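Local coordinates for protein ANGPTL4 C-terminal chain (PDB 6U1U) that inactivates lipoprotein lipase as a whole protein and here, as its C-terminal fibrinogen-like domain, holds a palmitic acid molecule, at residues L17-P22 with P27-C32; V42-H47 with V51-P56; V91-W96 with E101-S106; A158-G163 with G168-S173. All blocks are in the same frame, centred on the assembly; numbering follows the deposited sequence.

In the fold
Contacts 1, 2 and 3 all reach the large antiparallel sheet of the fibrinogen-like domain, while contact 4 joins the end of helix 157-160 to the loop before strand 173-174, outside that sheet. Contacts 1 and 2 follow each other along the chain and meet where N31 pairs with V42, though their centres lie about 18 Å apart. Contact 2 in turn touches contact 4: N54 OD1 lies 3.0 Å from G163 N, a probable hydrogen bond. Palmitic acid links contacts 3 and 4, whose nearest atoms are about 7 Å apart; F105 meets the tail and T169 hydrogen-bonds O1 at the acid end. Contact 1 sits far from contact 4, their centres about 30 Å apart across the chain's centre.

Contact 1 (L17-P22 with P27-C32); sequences LFEIQP and PFLVNC
I20 and F28 cross at a slant on one side of a beta hairpin, I20 CG1 over one face of the F28 ring, toward its rim, and I20 CD1 3.8 Å from F28 CZ. F28 CG sits between the backbone N and the carbonyl carbon (chi1 57°), which sets the ring beside the I20 side chain and against P22. P22 meets it at about a right angle, its CD 3.6 Å from F28 CE2. I20 CD1 also lies 3.6 Å from V30 CG1, and farther along the same side C32 SG approaches the F18 ring obliquely, 5.0 Å from its centroid. Helix 4-9 packs L7 against F18 and I20, and C32 is disulfide-bonded to C4 there. On the other side L17 crosses L29 squarely and runs alongside N31, whose ND2 bonds to P67 O. With the ring of F28 cut back to an alanine, a gap is likely to open between I20 CD1 and P22 CD, freeing the isoleucine end to turn. Along the backbone, F18 pairs with V30 and I20 with F28 through four hydrogen bonds. The backbone thus sets the register, while apolar packing and a disulfide fasten one side of the hairpin to the helix.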
# COMPACT_ATOMS: atom_id res chain seq x y z
N LEU A 17 13.12 -1.89 13.62
CA LEU A 17 13.18 -0.47 13.29
C LEU A 17 14.62 -0.00 13.15
O LEU A 17 15.45 -0.26 14.04
CB LEU A 17 12.51 0.33 14.40
CG LEU A 17 10.99 0.19 14.52
CD1 LEU A 17 10.51 0.80 15.87
CD2 LEU A 17 10.35 0.99 13.41
N PHE A 18 14.92 0.67 12.04
CA PHE A 18 16.26 1.14 11.70
C PHE A 18 16.20 2.52 11.07
O PHE A 18 15.28 2.84 10.31
CB PHE A 18 16.96 0.22 10.70
CG PHE A 18 17.21 -1.15 11.22
CD1 PHE A 18 18.38 -1.44 11.91
CD2 PHE A 18 16.27 -2.16 11.06
CE1 PHE A 18 18.64 -2.71 12.41
CE2 PHE A 18 16.51 -3.45 11.57
CZ PHE A 18 17.69 -3.72 12.25
N GLU A 19 17.23 3.33 11.34
CA GLU A 19 17.35 4.64 10.73
C GLU A 19 17.89 4.51 9.30
O GLU A 19 18.88 3.80 9.07
CB GLU A 19 18.29 5.53 11.55
CG GLU A 19 17.95 5.60 13.04
CD GLU A 19 19.12 6.16 13.91
OE1 GLU A 19 19.77 7.13 13.48
OE2 GLU A 19 19.38 5.60 14.99
N ILE A 20 17.24 5.18 8.34
CA ILE A 20 17.74 5.26 6.97
C ILE A 20 17.71 6.73 6.58
O ILE A 20 17.15 7.58 7.28
CB ILE A 20 16.91 4.44 5.95
CG1 ILE A 20 15.45 4.92 5.94
CG2 ILE A 20 17.00 2.93 6.26
CD1 ILE A 20 14.65 4.48 4.71
N GLN A 21 18.39 7.03 5.47
CA GLN A 21 18.39 8.39 4.95
C GLN A 21 18.51 8.35 3.45
O GLN A 21 19.61 8.37 2.90
CB GLN A 21 19.51 9.24 5.54
CG GLN A 21 19.37 10.70 5.08
CD GLN A 21 20.22 11.66 5.87
OE1 GLN A 21 21.21 11.26 6.48
NE2 GLN A 21 19.84 12.93 5.86
N PRO A 22 17.37 8.29 2.75
CA PRO A 22 17.39 8.37 1.29
C PRO A 22 18.01 9.67 0.80
O PRO A 22 18.02 10.69 1.49
CB PRO A 22 15.91 8.30 0.92
CG PRO A 22 15.28 7.60 2.05
CD PRO A 22 16.03 8.05 3.29
N PRO A 27 16.81 12.02 7.79
CA PRO A 27 16.79 10.61 8.26
C PRO A 27 15.44 10.29 8.87
O PRO A 27 14.76 11.16 9.42
CB PRO A 27 17.90 10.56 9.33
CG PRO A 27 18.58 11.95 9.29
CD PRO A 27 17.53 12.89 8.74
N PHE A 28 15.02 9.01 8.77
CA PHE A 28 13.79 8.62 9.46
C PHE A 28 13.83 7.13 9.75
O PHE A 28 14.59 6.38 9.14
CB PHE A 28 12.50 8.98 8.67
CG PHE A 28 12.41 8.40 7.24
CD1 PHE A 28 11.77 7.17 7.00
CD2 PHE A 28 12.92 9.10 6.16
CE1 PHE A 28 11.66 6.68 5.66
CE2 PHE A 28 12.83 8.62 4.85
CZ PHE A 28 12.20 7.40 4.60
N LEU A 29 13.01 6.72 10.70
CA LEU A 29 13.03 5.35 11.19
C LEU A 29 12.05 4.52 10.37
O LEU A 29 10.89 4.89 10.27
CB LEU A 29 12.64 5.37 12.67
CG LEU A 29 12.99 4.17 13.57
CD1 LEU A 29 14.52 4.06 13.79
CD2 LEU A 29 12.24 4.31 14.90
N VAL A 30 12.51 3.38 9.82
CA VAL A 30 11.64 2.52 9.03
C VAL A 30 11.62 1.12 9.64
O VAL A 30 12.50 0.75 10.42
CB VAL A 30 12.06 2.42 7.55
CG1 VAL A 30 11.80 3.73 6.84
CG2 VAL A 30 13.55 1.97 7.38
N ASN A 31 10.61 0.35 9.25
CA ASN A 31 10.51 -1.06 9.63
C ASN A 31 11.12 -1.88 8.51
O ASN A 31 10.58 -1.89 7.41
CB ASN A 31 9.04 -1.47 9.79
CG ASN A 31 8.34 -0.73 10.90
OD1 ASN A 31 7.99 0.48 10.75
ND2 ASN A 31 8.07 -1.44 12.00
N CYS A 32 12.20 -2.61 8.79
CA CYS A 32 12.86 -3.42 7.77
C CYS A 32 12.53 -4.87 8.01
O CYS A 32 12.45 -5.32 9.16
CB CYS A 32 14.39 -3.31 7.81
SG CYS A 32 15.02 -1.67 7.41

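Contact 2 (V42-H47 with V51-P56)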
# COMPACT_ATOMS: atom_id res chain seq x y z
N VAL A 42 8.86 -2.08 5.13
CA VAL A 42 7.43 -2.29 5.33
C VAL A 42 6.75 -0.93 5.20
O VAL A 42 7.09 -0.00 5.93
CB VAL A 42 7.14 -2.89 6.71
CG1 VAL A 42 5.61 -3.03 6.90
CG2 VAL A 42 7.87 -4.25 6.88
N ILE A 43 5.78 -0.81 4.28
CA ILE A 43 5.12 0.48 4.09
C ILE A 43 3.71 0.51 4.65
O ILE A 43 3.13 1.61 4.75
CB ILE A 43 5.13 0.91 2.61
CG1 ILE A 43 4.16 0.06 1.77
CG2 ILE A 43 6.56 0.82 2.08
CD1 ILE A 43 3.97 0.64 0.29
N GLN A 44 3.16 -0.63 5.04
CA GLN A 44 1.81 -0.67 5.59
C GLN A 44 1.71 -1.97 6.35
O GLN A 44 2.23 -3.00 5.89
CB GLN A 44 0.77 -0.64 4.46
CG GLN A 44 -0.70 -0.51 4.99
CD GLN A 44 -1.50 -1.82 4.95
OE1 GLN A 44 -0.94 -2.90 5.11
NE2 GLN A 44 -2.83 -1.73 4.75
N ARG A 45 1.03 -1.93 7.50
CA ARG A 45 0.81 -3.17 8.26
C ARG A 45 -0.48 -3.02 9.06
O ARG A 45 -0.67 -2.00 9.74
CB ARG A 45 2.01 -3.43 9.21
CG ARG A 45 1.88 -4.69 10.06
CD ARG A 45 3.25 -5.06 10.68
NE ARG A 45 3.56 -4.11 11.74
CZ ARG A 45 4.76 -3.96 12.30
NH1 ARG A 45 5.79 -4.71 11.88
NH2 ARG A 45 4.92 -3.07 13.27
N ARG A 46 -1.37 -4.00 8.94
CA ARG A 46 -2.68 -4.00 9.65
C ARG A 46 -2.92 -5.41 10.19
O ARG A 46 -2.57 -6.38 9.48
CB ARG A 46 -3.80 -3.57 8.71
CG ARG A 46 -3.64 -2.16 8.16
CD ARG A 46 -4.90 -1.66 7.47
NE ARG A 46 -5.89 -1.18 8.41
CZ ARG A 46 -7.08 -0.70 8.07
NH1 ARG A 46 -7.43 -0.64 6.80
NH2 ARG A 46 -7.92 -0.29 9.01
N HIS A 47 -3.50 -5.53 11.39
CA HIS A 47 -3.70 -6.86 11.97
C HIS A 47 -4.72 -6.91 13.11
O HIS A 47 -5.10 -8.02 13.52
CB HIS A 47 -2.39 -7.45 12.50
CG HIS A 47 -1.60 -6.51 13.34
ND1 HIS A 47 -0.37 -6.02 12.95
CD2 HIS A 47 -1.86 -5.94 14.54
CE1 HIS A 47 0.09 -5.20 13.88
NE2 HIS A 47 -0.80 -5.13 14.85
N VAL A 51 -5.65 1.03 14.88
CA VAL A 51 -5.27 2.33 14.31
C VAL A 51 -6.29 2.77 13.27
O VAL A 51 -6.68 1.98 12.40
CB VAL A 51 -3.86 2.27 13.69
CG1 VAL A 51 -3.56 3.56 12.92
CG2 VAL A 51 -2.82 2.01 14.80
N ASP A 52 -6.75 4.02 13.37
CA ASP A 52 -7.73 4.59 12.44
C ASP A 52 -7.04 4.90 11.12
O ASP A 52 -6.04 5.62 11.11
CB ASP A 52 -8.30 5.88 13.05
CG ASP A 52 -9.40 6.53 12.21
OD1 ASP A 52 -9.77 6.03 11.14
OD2 ASP A 52 -9.90 7.59 12.65
N PHE A 53 -7.53 4.33 10.02
CA PHE A 53 -6.96 4.59 8.70
C PHE A 53 -7.81 5.55 7.88
O PHE A 53 -7.44 5.90 6.75
CB PHE A 53 -6.76 3.25 7.92
CG PHE A 53 -5.41 2.62 8.17
CD1 PHE A 53 -5.12 2.10 9.42
CD2 PHE A 53 -4.47 2.51 7.15
CE1 PHE A 53 -3.88 1.50 9.68
CE2 PHE A 53 -3.23 1.88 7.38
CZ PHE A 53 -2.92 1.40 8.64
N ASN A 54 -8.91 6.06 8.45
CA ASN A 54 -9.74 6.96 7.66
C ASN A 54 -9.24 8.39 7.87
O ASN A 54 -9.76 9.15 8.69
CB ASN A 54 -11.21 6.81 8.02
CG ASN A 54 -12.07 7.56 7.04
OD1 ASN A 54 -11.87 7.44 5.81
ND2 ASN A 54 -12.98 8.40 7.55
N ARG A 55 -8.17 8.69 7.15
CA ARG A 55 -7.47 9.99 7.26
C ARG A 55 -7.34 10.71 5.92
O ARG A 55 -7.40 10.08 4.90
CB ARG A 55 -6.10 9.80 7.91
CG ARG A 55 -6.10 8.87 9.10
CD ARG A 55 -5.00 9.15 10.08
NE ARG A 55 -4.99 8.12 11.09
CZ ARG A 55 -4.33 8.20 12.22
NH1 ARG A 55 -3.63 9.28 12.48
NH2 ARG A 55 -4.39 7.21 13.07
N PRO A 56 -7.08 12.03 5.97
CA PRO A 56 -6.98 12.87 4.81
C PRO A 56 -5.61 12.78 4.12
O PRO A 56 -4.75 12.16 4.60
CB PRO A 56 -7.21 14.29 5.31
CG PRO A 56 -7.22 14.19 6.81
CD PRO A 56 -6.85 12.77 7.19
O HOH W 1 -6.59 -0.65 11.58
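The guanidinium of R46 lies flat on one face of the F53 ring, the two planes 19° apart and their centres 4.0 Å from each other. It is set off toward the rim, R46 NE 3.5 Å from F53 CD1, and makes a cation-pi contact as well. R46 CD adds a CH-pi contact over the same ring, 3.9 Å from the F53 centroid, because the bend at chi3 (80°) carries methylene and charged group across the phenyl. At the guanidinium edge, in its plane, water 1 accepts from R46 NH2 at 2.9 Å and donates to V51 O; that carbonyl also lies at the edge of the F53 ring. R46 NH1 bonds to G177 O and L175 O, and F64 meets F53 edge-to-face. Within loop 51-56, D52 OD1 takes the backbone N-H of N54 in an Asx turn, and R55 grips D52 O side-on, its NE 2.7 Å from that oxygen. The stack and the water bridge join the loop to the end of strand 38-46; the D52 bonds shape the loop itself. Carbonyls thus take NH1 of a buried arginine and water takes NH2, while the aromatic face probably helps to stabilise its charge.

Contact 3 (V91-W96 with E101-S106); sequences VQLRDW and ELLQFS. With PLM (palmitic acid), chain B.
Four backbone hydrogen bonds join V91 to L103 and L93 to E101. At the first pair V91 N reaches L103 O at 2.8 Å, and L103 N bonds to V91 O. At the second, L93 N bonds to E101 O, and E101 N returns the bond to L93 O. Between them, at the non-hydrogen-bonded pair Q92 and L102, the CA of Q92 makes a C-H...O contact with E101 O at 3.4 Å. These are the rungs of an antiparallel beta hairpin formed by strands 87-94 and 100-109 in the main sheet of the fibrinogen-like domain. Water adds a polar link: water 2 accepts from Q92 NE2 at 3.0 Å and donates to L103 O. Apolar contacts fall on both sides of the hairpin. On one, Q92, extended beyond CG with CG anti to the carbonyl carbon (chi1 -51°), crosses L102 obliquely, and L102 CD2 lies 3.7 Å from Q92 CG. On the other, L93 CD1 and L103 CD1 are 4.3 Å apart, and W196 packs on V91, L93, L103 and F105. V91 CG2 meets the edge of the F105 ring, while palmitic acid approaches that ring obliquely, its CF 3.4 Å from F105 CD2.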
# COMPACT_ATOMS: atom_id res chain seq x y z
N VAL A 91 2.68 -7.71 -1.52
CA VAL A 91 1.39 -7.51 -0.89
C VAL A 91 1.06 -8.82 -0.20
O VAL A 91 1.02 -9.86 -0.85
CB VAL A 91 0.31 -7.14 -1.92
CG1 VAL A 91 -1.07 -7.09 -1.24
CG2 VAL A 91 0.63 -5.77 -2.57
N GLN A 92 0.87 -8.78 1.12
CA GLN A 92 0.65 -10.00 1.89
C GLN A 92 -0.69 -9.89 2.60
O GLN A 92 -0.95 -8.90 3.29
CB GLN A 92 1.79 -10.23 2.87
CG GLN A 92 3.11 -10.15 2.08
CD GLN A 92 4.38 -10.51 2.81
OE1 GLN A 92 4.49 -10.41 4.04
NE2 GLN A 92 5.40 -10.90 2.03
N LEU A 93 -1.53 -10.92 2.43
CA LEU A 93 -2.91 -10.91 2.90
C LEU A 93 -3.16 -12.12 3.78
O LEU A 93 -2.62 -13.20 3.53
CB LEU A 93 -3.91 -10.94 1.72
CG LEU A 93 -3.59 -10.02 0.53
CD1 LEU A 93 -4.51 -10.29 -0.69
CD2 LEU A 93 -3.71 -8.54 0.96
N ARG A 94 -4.01 -11.95 4.81
CA ARG A 94 -4.34 -13.05 5.71
C ARG A 94 -5.85 -13.08 5.91
O ARG A 94 -6.48 -12.02 6.10
CB ARG A 94 -3.62 -12.90 7.07
CG ARG A 94 -3.84 -14.10 8.01
CD ARG A 94 -3.29 -13.81 9.41
NE ARG A 94 -1.90 -13.33 9.38
CZ ARG A 94 -1.36 -12.53 10.30
NH1 ARG A 94 -2.09 -12.11 11.34
NH2 ARG A 94 -0.08 -12.16 10.19
N ASP A 95 -6.44 -14.27 5.86
CA ASP A 95 -7.88 -14.33 6.05
C ASP A 95 -8.15 -14.81 7.47
O ASP A 95 -7.23 -15.00 8.27
CB ASP A 95 -8.58 -15.18 4.97
CG ASP A 95 -8.26 -16.67 5.07
OD1 ASP A 95 -7.80 -17.14 6.13
OD2 ASP A 95 -8.47 -17.37 4.06
N TRP A 96 -9.43 -14.99 7.78
CA TRP A 96 -9.79 -15.28 9.16
C TRP A 96 -9.66 -16.75 9.50
O TRP A 96 -9.85 -17.12 10.67
CB TRP A 96 -11.20 -14.78 9.43
CG TRP A 96 -11.22 -13.28 9.58
CD1 TRP A 96 -11.44 -12.38 8.59
CD2 TRP A 96 -11.01 -12.53 10.78
NE1 TRP A 96 -11.36 -11.11 9.09
CE2 TRP A 96 -11.11 -11.17 10.43
CE3 TRP A 96 -10.73 -12.87 12.10
CZ2 TRP A 96 -10.96 -10.15 11.37
CZ3 TRP A 96 -10.58 -11.85 13.04
CH2 TRP A 96 -10.70 -10.50 12.67
N GLU A 101 -1.85 -15.10 1.67
CA GLU A 101 -1.65 -14.97 0.24
C GLU A 101 -0.54 -13.95 -0.00
O GLU A 101 -0.65 -12.80 0.46
CB GLU A 101 -2.95 -14.55 -0.44
CG GLU A 101 -2.85 -14.32 -1.93
CD GLU A 101 -2.78 -15.64 -2.72
OE1 GLU A 101 -3.14 -15.62 -3.90
OE2 GLU A 101 -2.34 -16.67 -2.16
N LEU A 102 0.53 -14.37 -0.69
CA LEU A 102 1.71 -13.54 -0.88
C LEU A 102 1.85 -13.21 -2.36
O LEU A 102 2.05 -14.10 -3.19
CB LEU A 102 2.96 -14.24 -0.33
CG LEU A 102 2.78 -14.84 1.08
CD1 LEU A 102 3.99 -15.70 1.54
CD2 LEU A 102 2.48 -13.78 2.13
N LEU A 103 1.69 -11.93 -2.69
CA LEU A 103 1.75 -11.40 -4.04
C LEU A 103 2.96 -10.48 -4.18
O LEU A 103 3.39 -9.86 -3.21
CB LEU A 103 0.49 -10.59 -4.38
CG LEU A 103 -0.80 -11.29 -3.97
CD1 LEU A 103 -2.01 -10.42 -4.24
CD2 LEU A 103 -0.90 -12.63 -4.73
N GLN A 104 3.48 -10.38 -5.39
CA GLN A 104 4.57 -9.44 -5.66
C GLN A 104 4.37 -8.88 -7.05
O GLN A 104 4.08 -9.65 -7.98
CB GLN A 104 5.93 -10.14 -5.55
CG GLN A 104 7.11 -9.24 -5.38
CD GLN A 104 8.38 -10.03 -5.03
OE1 GLN A 104 9.39 -9.90 -5.70
NE2 GLN A 104 8.32 -10.82 -3.99
N PHE A 105 4.60 -7.60 -7.20
CA PHE A 105 4.44 -6.92 -8.50
C PHE A 105 5.58 -5.93 -8.69
O PHE A 105 5.97 -5.32 -7.74
CB PHE A 105 3.16 -6.09 -8.53
CG PHE A 105 1.91 -6.83 -8.15
CD1 PHE A 105 1.23 -7.57 -9.08
CD2 PHE A 105 1.44 -6.82 -6.87
CE1 PHE A 105 0.10 -8.28 -8.74
CE2 PHE A 105 0.32 -7.53 -6.52
CZ PHE A 105 -0.35 -8.25 -7.46
N SER A 106 6.03 -5.76 -9.92
CA SER A 106 7.02 -4.73 -10.21
C SER A 106 6.27 -3.43 -10.50
O SER A 106 5.32 -3.45 -11.26
CB SER A 106 7.87 -5.11 -11.42
OG SER A 106 8.66 -6.25 -11.07
C1 PLM B . -11.25 -4.27 -11.10
O1 PLM B . -12.18 -3.69 -10.49
O2 PLM B . -11.10 -5.50 -11.10
C2 PLM B . -10.31 -3.43 -11.96
C3 PLM B . -8.89 -3.86 -12.13
C4 PLM B . -7.95 -2.66 -12.24
C5 PLM B . -6.53 -2.91 -11.82
C6 PLM B . -5.79 -1.68 -11.30
C7 PLM B . -4.70 -1.99 -10.31
C8 PLM B . -4.30 -0.88 -9.37
C9 PLM B . -5.00 -0.95 -8.06
CA PLM B . -4.15 -0.81 -6.87
CB PLM B . -3.22 -1.92 -6.61
CC PLM B . -2.15 -1.53 -5.66
CD PLM B . -1.40 -2.64 -5.07
CE PLM B . -1.00 -3.66 -6.07
CF PLM B . 0.41 -3.62 -6.51
CG PLM B . 0.55 -3.21 -7.94
O HOH W 2 4.72 -11.31 -0.84

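Contact 4 (A158-G163 with G168-S173). With PLM (palmitic acid), chain B.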
# COMPACT_ATOMS: atom_id res chain seq x y z
N ALA A 158 -12.90 7.55 -2.60
CA ALA A 158 -12.39 7.44 -1.24
C ALA A 158 -13.46 7.82 -0.22
O ALA A 158 -13.56 7.21 0.85
CB ALA A 158 -11.14 8.32 -1.09
N LYS A 159 -14.26 8.83 -0.52
CA LYS A 159 -15.30 9.20 0.44
C LYS A 159 -16.36 8.11 0.57
O LYS A 159 -16.88 7.87 1.66
CB LYS A 159 -15.94 10.53 0.00
CG LYS A 159 -16.57 11.31 1.15
CD LYS A 159 -16.37 12.82 0.98
CE LYS A 159 -17.62 13.48 0.44
NZ LYS A 159 -17.43 14.96 0.24
N SER A 160 -16.70 7.44 -0.54
CA SER A 160 -17.73 6.42 -0.46
C SER A 160 -17.22 5.18 0.27
O SER A 160 -18.00 4.47 0.89
CB SER A 160 -18.25 6.08 -1.87
OG SER A 160 -17.50 5.06 -2.47
N LEU A 161 -15.91 4.93 0.23
CA LEU A 161 -15.38 3.81 0.99
C LEU A 161 -14.76 4.33 2.28
O LEU A 161 -15.42 4.99 3.09
CB LEU A 161 -14.38 3.04 0.12
CG LEU A 161 -14.92 2.55 -1.23
CD1 LEU A 161 -13.91 1.61 -1.94
CD2 LEU A 161 -16.27 1.88 -1.08
N SER A 162 -13.47 4.07 2.49
CA SER A 162 -12.80 4.52 3.70
C SER A 162 -11.31 4.49 3.42
O SER A 162 -10.84 3.64 2.67
CB SER A 162 -13.12 3.63 4.89
OG SER A 162 -12.55 4.11 6.09
N GLY A 163 -10.57 5.42 4.00
CA GLY A 163 -9.11 5.32 3.87
C GLY A 163 -8.59 5.96 2.60
O GLY A 163 -9.27 6.73 1.92
N GLY A 168 -7.89 2.40 -8.65
CA GLY A 168 -7.96 2.32 -10.12
C GLY A 168 -9.38 2.07 -10.63
O GLY A 168 -9.77 2.56 -11.69
N THR A 169 -10.12 1.24 -9.93
CA THR A 169 -11.56 1.26 -9.88
C THR A 169 -11.93 1.42 -8.41
O THR A 169 -11.06 1.51 -7.54
CB THR A 169 -12.14 -0.04 -10.45
OG1 THR A 169 -11.76 -1.12 -9.58
CG2 THR A 169 -11.60 -0.29 -11.86
N CYS A 170 -13.20 1.44 -8.13
CA CYS A 170 -13.60 1.43 -6.74
C CYS A 170 -13.90 0.01 -6.28
O CYS A 170 -14.49 -0.18 -5.21
CB CYS A 170 -14.80 2.36 -6.55
SG CYS A 170 -14.91 3.27 -4.97
N SER A 171 -13.48 -1.00 -7.06
CA SER A 171 -13.88 -2.38 -6.84
C SER A 171 -12.74 -3.39 -6.85
O SER A 171 -13.02 -4.60 -6.77
CB SER A 171 -14.90 -2.81 -7.93
OG SER A 171 -16.11 -2.11 -7.76
N HIS A 172 -11.48 -2.97 -6.98
CA HIS A 172 -10.37 -3.91 -7.10
C HIS A 172 -9.82 -4.31 -5.73
O HIS A 172 -9.68 -5.51 -5.42
CB HIS A 172 -9.23 -3.31 -7.93
CG HIS A 172 -8.01 -4.17 -7.98
ND1 HIS A 172 -6.99 -4.09 -7.04
CD2 HIS A 172 -7.67 -5.17 -8.82
CE1 HIS A 172 -6.07 -5.00 -7.31
NE2 HIS A 172 -6.45 -5.66 -8.40
N SER A 173 -9.50 -3.32 -4.91
CA SER A 173 -8.86 -3.55 -3.62
C SER A 173 -8.90 -2.26 -2.82
O SER A 173 -9.09 -1.18 -3.37
CB SER A 173 -7.42 -3.97 -3.75
OG SER A 173 -6.73 -3.01 -4.56
C1 PLM B . -11.25 -4.27 -11.10
O1 PLM B . -12.18 -3.69 -10.49
O2 PLM B . -11.10 -5.50 -11.10
C2 PLM B . -10.31 -3.43 -11.96
C3 PLM B . -8.89 -3.86 -12.13
C4 PLM B . -7.95 -2.66 -12.24
C5 PLM B . -6.53 -2.91 -11.82
C6 PLM B . -5.79 -1.68 -11.30
C7 PLM B . -4.70 -1.99 -10.31
C8 PLM B . -4.30 -0.88 -9.37
C9 PLM B . -5.00 -0.95 -8.06
CA PLM B . -4.15 -0.81 -6.87
CB PLM B . -3.22 -1.92 -6.61
CC PLM B . -2.15 -1.53 -5.66
CD PLM B . -1.40 -2.64 -5.07
CE PLM B . -1.00 -3.66 -6.07
CF PLM B . 0.41 -3.62 -6.51
CG PLM B . 0.55 -3.21 -7.94
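The disulfide-bearing loop that follows helix 157-160 belongs to the palmitic acid site; its C170 packs against the end of the helix, and the disulfide to C157 ties the loop to the helix start. C170 SG lies 3.6 Å from L161 CD1 and 4.0 Å from S160 OG; no hydrogen bond crosses here. L161 reaches it with CG anti to the carbonyl carbon (chi1 -55°), and F167 packs on the leucine as well. S160 OG bonds back to C157 O. On the ligand side, T169 OG1 does double duty. It donates to O1 of the palmitic acid at 2.8 Å and accepts from S171 N at 3.1 Å, closing an ST turn, while T169 CG2 lies 3.4 Å from C2 of the ligand. A valine in place of T169 would probably leave that fatty acid oxygen without this donor and S171 N without its turn acceptor. The H172 ring has the fatty acid chain over one face, at C7, and S173 OG at its edge, 2.7 Å from H172 ND1 in a hydrogen bond that either could donate. W196 meets H172 edge-to-face. K197 NZ binds both palmitic acid and S171 O, giving the acid end a second partner. Loop 168-173, with K197, forms one wall of the fatty acid site of this fibrinogen-like domain, while segment 158-163 lies behind it against the disulfide.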